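Local coordinates for SusD/RagB family nutrient-binding outer membrane lipoprotein (Bacteroides vulgatus, PDB 4F7A) that probably binds mucin O-glycans at the outer membrane as a SusD-like lipoprotein built on a TPR-like helical fold, at residues D63-S66 / K67-D70; H126-T129 / D130-P134. All coordinates share one frame; numbering follows the deposited sequence.

Contact 1: D63-S66 / K67-D70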
ATOM      1  N   ASP A  63      -7.045 -11.260 -11.693  1.00 15.43           N
ATOM      2  CA  ASP A  63      -6.806 -11.648 -13.063  1.00 14.94           C
ATOM      3  C   ASP A  63      -8.007 -12.442 -13.580  1.00 17.00           C
ATOM      4  O   ASP A  63      -8.859 -12.842 -12.794  1.00 19.07           O
ATOM      5  CB  ASP A  63      -5.491 -12.443 -13.128  1.00 17.04           C
ATOM      6  CG  ASP A  63      -4.768 -12.274 -14.460  1.00 18.54           C
ATOM      7  OD1 ASP A  63      -5.402 -12.549 -15.490  1.00 19.96           O
ATOM      8  OD2 ASP A  63      -3.583 -11.867 -14.475  1.00 19.69           O
ATOM      9  N   PHE A  64      -8.104 -12.640 -14.893  1.00 15.94           N
ATOM     10  CA  PHE A  64      -9.153 -13.496 -15.465  1.00 18.52           C
ATOM     11  C   PHE A  64      -8.623 -14.879 -15.849  1.00 16.73           C
ATOM     12  O   PHE A  64      -9.413 -15.790 -16.146  1.00 16.28           O
ATOM     13  CB  PHE A  64      -9.788 -12.847 -16.711  1.00 18.17           C
ATOM     14  CG  PHE A  64      -8.933 -12.947 -17.948  1.00 21.00           C
ATOM     15  CD1 PHE A  64      -7.803 -12.173 -18.096  1.00 23.10           C
ATOM     16  CD2 PHE A  64      -9.256 -13.843 -18.961  1.00 31.60           C
ATOM     17  CE1 PHE A  64      -6.997 -12.286 -19.236  1.00 26.20           C
ATOM     18  CE2 PHE A  64      -8.458 -13.955 -20.106  1.00 30.01           C
ATOM     19  CZ  PHE A  64      -7.326 -13.178 -20.232  1.00 33.51           C
ATOM     20  N   ALA A  65      -7.303 -15.036 -15.868  1.00 16.59           N
ATOM     21  CA  ALA A  65      -6.711 -16.215 -16.489  1.00 17.74           C
ATOM     22  C   ALA A  65      -6.839 -17.399 -15.566  1.00 16.28           C
ATOM     23  O   ALA A  65      -6.183 -17.446 -14.507  1.00 15.82           O
ATOM     24  CB  ALA A  65      -5.229 -15.973 -16.879  1.00 18.15           C
ATOM     25  N   SER A  66      -7.657 -18.374 -15.973  1.00 16.07           N
ATOM     26  CA  SER A  66      -7.827 -19.614 -15.171  1.00 17.55           C
ATOM     27  C   SER A  66      -6.524 -20.395 -14.963  1.00 18.43           C
ATOM     28  O   SER A  66      -6.370 -21.115 -13.963  1.00 16.90           O
ATOM     29  CB  SER A  66      -8.914 -20.516 -15.762  1.00 19.90           C
ATOM     30  OG  SER A  66     -10.187 -19.982 -15.429  1.00 19.84           O
ATOM     31  N   LYS A  67      -5.558 -20.220 -15.864  1.00 18.69           N
ATOM     32  CA  LYS A  67      -4.224 -20.820 -15.654  1.00 20.09           C
ATOM     33  C   LYS A  67      -3.557 -20.385 -14.327  1.00 19.54           C
ATOM     34  O   LYS A  67      -2.744 -21.120 -13.781  1.00 20.96           O
ATOM     35  CB  LYS A  67      -3.304 -20.583 -16.860  1.00 20.70           C
ATOM     36  CG  LYS A  67      -2.896 -19.175 -17.129  1.00 27.80           C
ATOM     37  CD  LYS A  67      -1.762 -19.089 -18.175  1.00 31.21           C
ATOM     38  CE  LYS A  67      -1.511 -17.623 -18.521  1.00 39.68           C
ATOM     39  NZ  LYS A  67      -0.414 -17.389 -19.507  1.00 45.13           N
ATOM     40  N   PHE A  68      -3.943 -19.213 -13.804  1.00 18.00           N
ATOM     41  CA  PHE A  68      -3.452 -18.728 -12.511  1.00 15.74           C
ATOM     42  C   PHE A  68      -4.303 -19.127 -11.310  1.00 15.67           C
ATOM     43  O   PHE A  68      -3.896 -18.872 -10.168  1.00 15.79           O
ATOM     44  CB  PHE A  68      -3.348 -17.191 -12.529  1.00 15.98           C
ATOM     45  CG  PHE A  68      -2.343 -16.644 -13.537  1.00 17.53           C
ATOM     46  CD1 PHE A  68      -1.296 -17.429 -14.040  1.00 21.58           C
ATOM     47  CD2 PHE A  68      -2.430 -15.325 -13.959  1.00 21.75           C
ATOM     48  CE1 PHE A  68      -0.374 -16.896 -14.948  1.00 25.52           C
ATOM     49  CE2 PHE A  68      -1.505 -14.793 -14.856  1.00 21.09           C
ATOM     50  CZ  PHE A  68      -0.478 -15.567 -15.346  1.00 22.16           C
ATOM     51  N   SER A  69      -5.454 -19.754 -11.551  1.00 16.02           N
ATOM     52  CA  SER A  69      -6.466 -19.920 -10.504  1.00 16.59           C
ATOM     53  C   SER A  69      -6.214 -21.136  -9.616  1.00 17.95           C
ATOM     54  O   SER A  69      -7.054 -21.486  -8.775  1.00 17.15           O
ATOM     55  CB  SER A  69      -7.864 -19.977 -11.117  1.00 19.76           C
ATOM     56  OG  SER A  69      -8.243 -18.714 -11.611  1.00 17.99           O
ATOM     57  N   ASP A  70      -5.078 -21.796  -9.824  1.00 14.39           N
ATOM     58  CA  ASP A  70      -4.639 -22.877  -8.943  1.00 18.06           C
ATOM     59  C   ASP A  70      -3.408 -22.430  -8.133  1.00 17.12           C
ATOM     60  O   ASP A  70      -2.751 -23.228  -7.465  1.00 16.40           O
ATOM     61  CB  ASP A  70      -4.361 -24.176  -9.723  1.00 19.48           C
ATOM     62  CG  ASP A  70      -3.306 -24.024 -10.817  1.00 21.22           C
ATOM     63  OD1 ASP A  70      -2.789 -22.915 -11.053  1.00 21.21           O
ATOM     64  OD2 ASP A  70      -3.002 -25.041 -11.450  1.00 25.24           O
TER
HETATM   65  O   HOH W   1      -6.762 -16.152 -12.010  1.00 19.89           O
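The Phe68 ring takes the carboxylate of Asp63 at its edge: OD2 lies in the ring plane, 3.6 Å from CE2, and the two flat groups stand almost perpendicular, 88° apart. Trp81 meets the same ring edge-to-face. Ala65 CB sits off the ring plane, over CD2 of Phe68 at 4.1 Å. With CG of Phe68 anti to its carbonyl carbon (chi1 -63°), the ring is turned back to the Asp63 side of the turn. The other carboxylate oxygen folds onto the backbone: Asp63 OD1 accepts from Ala65 N at 3.2 Å, from the anti side and tilted 33° out of the carboxylate plane, closing an Asx turn. The chain then bends into a short 3-10 segment, where Phe68 N reaches Ala65 O at 2.9 Å and Ser69 N reaches Ser66 O at 2.9 Å. A water donates to Ala65 O and also bonds Ser69 OG, while Ser66 OG is held by Pro309 O. One carboxylate thus does two jobs, OD1 fixing the turn and OD2 facing the electropositive C-H edge. Glu260, close to OD2, may favour a proton on one of the two acids, while the N-H groups on OD1 work against this at Asp63.

Contact 2: H126-T129 / D130-P134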
ATOM      1  N   HIS A 126       9.364   0.133   4.017  1.00 12.72           N
ATOM      2  CA  HIS A 126       8.259  -0.234   4.915  1.00 11.30           C
ATOM      3  C   HIS A 126       7.306  -1.138   4.140  1.00 13.61           C
ATOM      4  O   HIS A 126       6.723  -2.041   4.721  1.00 10.25           O
ATOM      5  CB  HIS A 126       7.562   0.995   5.547  1.00 11.31           C
ATOM      6  CG  HIS A 126       6.485   1.600   4.698  1.00 10.52           C
ATOM      7  ND1 HIS A 126       6.761   2.411   3.626  1.00 10.65           N
ATOM      8  CD2 HIS A 126       5.139   1.472   4.739  1.00 10.51           C
ATOM      9  CE1 HIS A 126       5.627   2.783   3.053  1.00 13.54           C
ATOM     10  NE2 HIS A 126       4.626   2.219   3.705  1.00 13.53           N
ATOM     11  N   ARG A 127       7.191  -0.930   2.819  1.00 12.57           N
ATOM     12  CA  ARG A 127       6.385  -1.818   1.971  1.00 12.77           C
ATOM     13  C   ARG A 127       6.905  -3.279   1.947  1.00 13.65           C
ATOM     14  O   ARG A 127       6.114  -4.217   1.845  1.00 13.13           O
ATOM     15  CB  ARG A 127       6.328  -1.268   0.546  1.00 11.94           C
ATOM     16  CG  ARG A 127       5.471  -0.015   0.408  1.00 12.51           C
ATOM     17  CD  ARG A 127       5.823   0.804  -0.840  1.00 15.64           C
ATOM     18  NE  ARG A 127       5.803   0.079  -2.115  1.00 17.45           N
ATOM     19  CZ  ARG A 127       4.717  -0.138  -2.873  1.00 20.56           C
ATOM     20  NH1 ARG A 127       3.508   0.244  -2.497  1.00 22.83           N
ATOM     21  NH2 ARG A 127       4.846  -0.757  -4.041  1.00 21.32           N
ATOM     22  N   ILE A 128       8.221  -3.444   2.076  1.00 15.14           N
ATOM     23  CA  ILE A 128       8.849  -4.774   2.096  1.00 13.23           C
ATOM     24  C   ILE A 128       8.683  -5.465   3.457  1.00 13.18           C
ATOM     25  O   ILE A 128       8.294  -6.627   3.503  1.00 13.20           O
ATOM     26  CB  ILE A 128      10.355  -4.687   1.684  1.00 13.77           C
ATOM     27  CG1 ILE A 128      10.491  -4.004   0.304  1.00 16.44           C
ATOM     28  CG2 ILE A 128      11.018  -6.068   1.707  1.00 12.56           C
ATOM     29  CD1 ILE A 128       9.690  -4.685  -0.836  1.00  9.86           C
ATOM     30  N   THR A 129       8.965  -4.774   4.563  1.00 13.51           N
ATOM     31  CA  THR A 129       8.729  -5.391   5.861  1.00 14.38           C
ATOM     32  C   THR A 129       7.257  -5.691   6.026  1.00 11.96           C
ATOM     33  O   THR A 129       6.917  -6.704   6.617  1.00 12.73           O
ATOM     34  CB  THR A 129       9.262  -4.595   7.099  1.00 11.65           C
ATOM     35  OG1 THR A 129       8.957  -5.348   8.293  1.00 12.17           O
ATOM     36  CG2 THR A 129       8.624  -3.226   7.200  1.00 14.02           C
ATOM     37  N   ASP A 130       6.384  -4.839   5.513  1.00 12.71           N
ATOM     38  CA  ASP A 130       4.938  -5.109   5.654  1.00 13.72           C
ATOM     39  C   ASP A 130       4.481  -6.349   4.839  1.00 13.47           C
ATOM     40  O   ASP A 130       3.415  -6.921   5.103  1.00 11.71           O
ATOM     41  CB  ASP A 130       4.107  -3.873   5.275  1.00 11.67           C
ATOM     42  CG  ASP A 130       4.221  -2.744   6.283  1.00 13.34           C
ATOM     43  OD1 ASP A 130       4.803  -2.936   7.396  1.00 12.50           O
ATOM     44  OD2 ASP A 130       3.743  -1.639   5.941  1.00 16.20           O
ATOM     45  N   THR A 131       5.291  -6.741   3.852  1.00 12.58           N
ATOM     46  CA  THR A 131       5.038  -7.940   3.068  1.00 12.20           C
ATOM     47  C   THR A 131       5.555  -9.212   3.775  1.00 13.51           C
ATOM     48  O   THR A 131       4.827 -10.174   3.895  1.00 13.25           O
ATOM     49  CB  THR A 131       5.683  -7.800   1.673  1.00 11.99           C
ATOM     50  OG1 THR A 131       5.108  -6.672   1.002  1.00 11.45           O
ATOM     51  CG2 THR A 131       5.471  -9.057   0.836  1.00 10.72           C
ATOM     52  N   TYR A 132       6.795  -9.184   4.273  1.00 13.16           N
ATOM     53  CA  TYR A 132       7.506 -10.390   4.712  1.00 12.17           C
ATOM     54  C   TYR A 132       7.733 -10.476   6.214  1.00 11.84           C
ATOM     55  O   TYR A 132       7.937 -11.564   6.743  1.00 13.17           O
ATOM     56  CB  TYR A 132       8.882 -10.476   4.006  1.00 14.37           C
ATOM     57  CG  TYR A 132       8.795 -10.485   2.491  1.00 11.23           C
ATOM     58  CD1 TYR A 132       8.436 -11.646   1.806  1.00 12.51           C
ATOM     59  CD2 TYR A 132       9.059  -9.339   1.746  1.00 13.84           C
ATOM     60  CE1 TYR A 132       8.326 -11.668   0.405  1.00 14.46           C
ATOM     61  CE2 TYR A 132       8.941  -9.341   0.357  1.00 10.08           C
ATOM     62  CZ  TYR A 132       8.604 -10.515  -0.308  1.00 13.27           C
ATOM     63  OH  TYR A 132       8.489 -10.529  -1.670  1.00 12.40           O
ATOM     64  N   GLY A 133       7.763  -9.339   6.888  1.00 12.59           N
ATOM     65  CA  GLY A 133       8.187  -9.268   8.271  1.00 13.23           C
ATOM     66  C   GLY A 133       9.622  -8.814   8.421  1.00 12.12           C
ATOM     67  O   GLY A 133       9.976  -7.697   8.053  1.00 14.69           O
ATOM     68  N   PRO A 134      10.477  -9.686   8.955  1.00 12.46           N
ATOM     69  CA  PRO A 134      11.881  -9.333   9.059  1.00 13.78           C
ATOM     70  C   PRO A 134      12.496  -8.956   7.701  1.00 12.88           C
ATOM     71  O   PRO A 134      12.166  -9.542   6.660  1.00 13.97           O
ATOM     72  CB  PRO A 134      12.523 -10.605   9.623  1.00 12.95           C
ATOM     73  CG  PRO A 134      11.394 -11.275  10.409  1.00 12.06           C
ATOM     74  CD  PRO A 134      10.140 -10.936   9.665  1.00 14.64           C
TER
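Thr129 OG1 donates to Gly133 O over only 2.6 Å, at the tight end of this contact, where helix 111-132 stops. Its hydroxyl lies anti to the backbone N (chi1 -179°), which sends it forward to the glycine carbonyl. Gly133 N in turn bonds Thr129 O at 2.8 Å, and with positive phi, 99°, the glycine leaves the helix at angles where a CB would jam against the preceding carbonyl. Two residues earlier, Thr131 OG1 donates to Arg127 O at 2.8 Å, in the carbonyl plane, and Thr131 CG2 sits 3.5 Å above the centre of the Tyr132 ring. Asp130 is closely packed too, its N bonding His126 O at 2.9 Å. Losing the hydroxyl to an alanine here, at Thr129, is likely to leave Gly133 O without its side-chain donor and freer to turn. Looser are Ile128 CG2, alongside Tyr132 at 3.8 Å from CD2, and His126 CD2, 3.6 Å from Asp130 OD2. This looser part is nevertheless buried. Asp130 is satisfied by Tyr155, Trp504 and a salt bridge to Arg210, and Tyr132 OH by Thr82 O. His126 packs on helix 193-210, Thr129 and Asp130 on helix 151-174, and Ile128 and Tyr132 on helix 84-104.

How the contacts relate
Contact 2 belongs to the core, its centre about 11 Å from the centre of the chain and every touching residue buried; contact 1 lies farther out, its centre about 23 Å from that of the chain, in a partly buried loop between strand 61-62 and helix 79-82. The centres of contact 1 and contact 2 are about 26 Å apart and their nearest atoms about 17 Å, and they share no element. Both join residues a few positions apart, one round a loop, the other at the end of a helix. The loop relies on 3-10 bonds, an Asx turn and a bridging water, with Lys67 exposed. The helix end instead uses threonine hydroxyls on backbone carbonyls, and its buried Asp130 and Arg127 find opposite charges outside the contact, in Arg210 and Glu434.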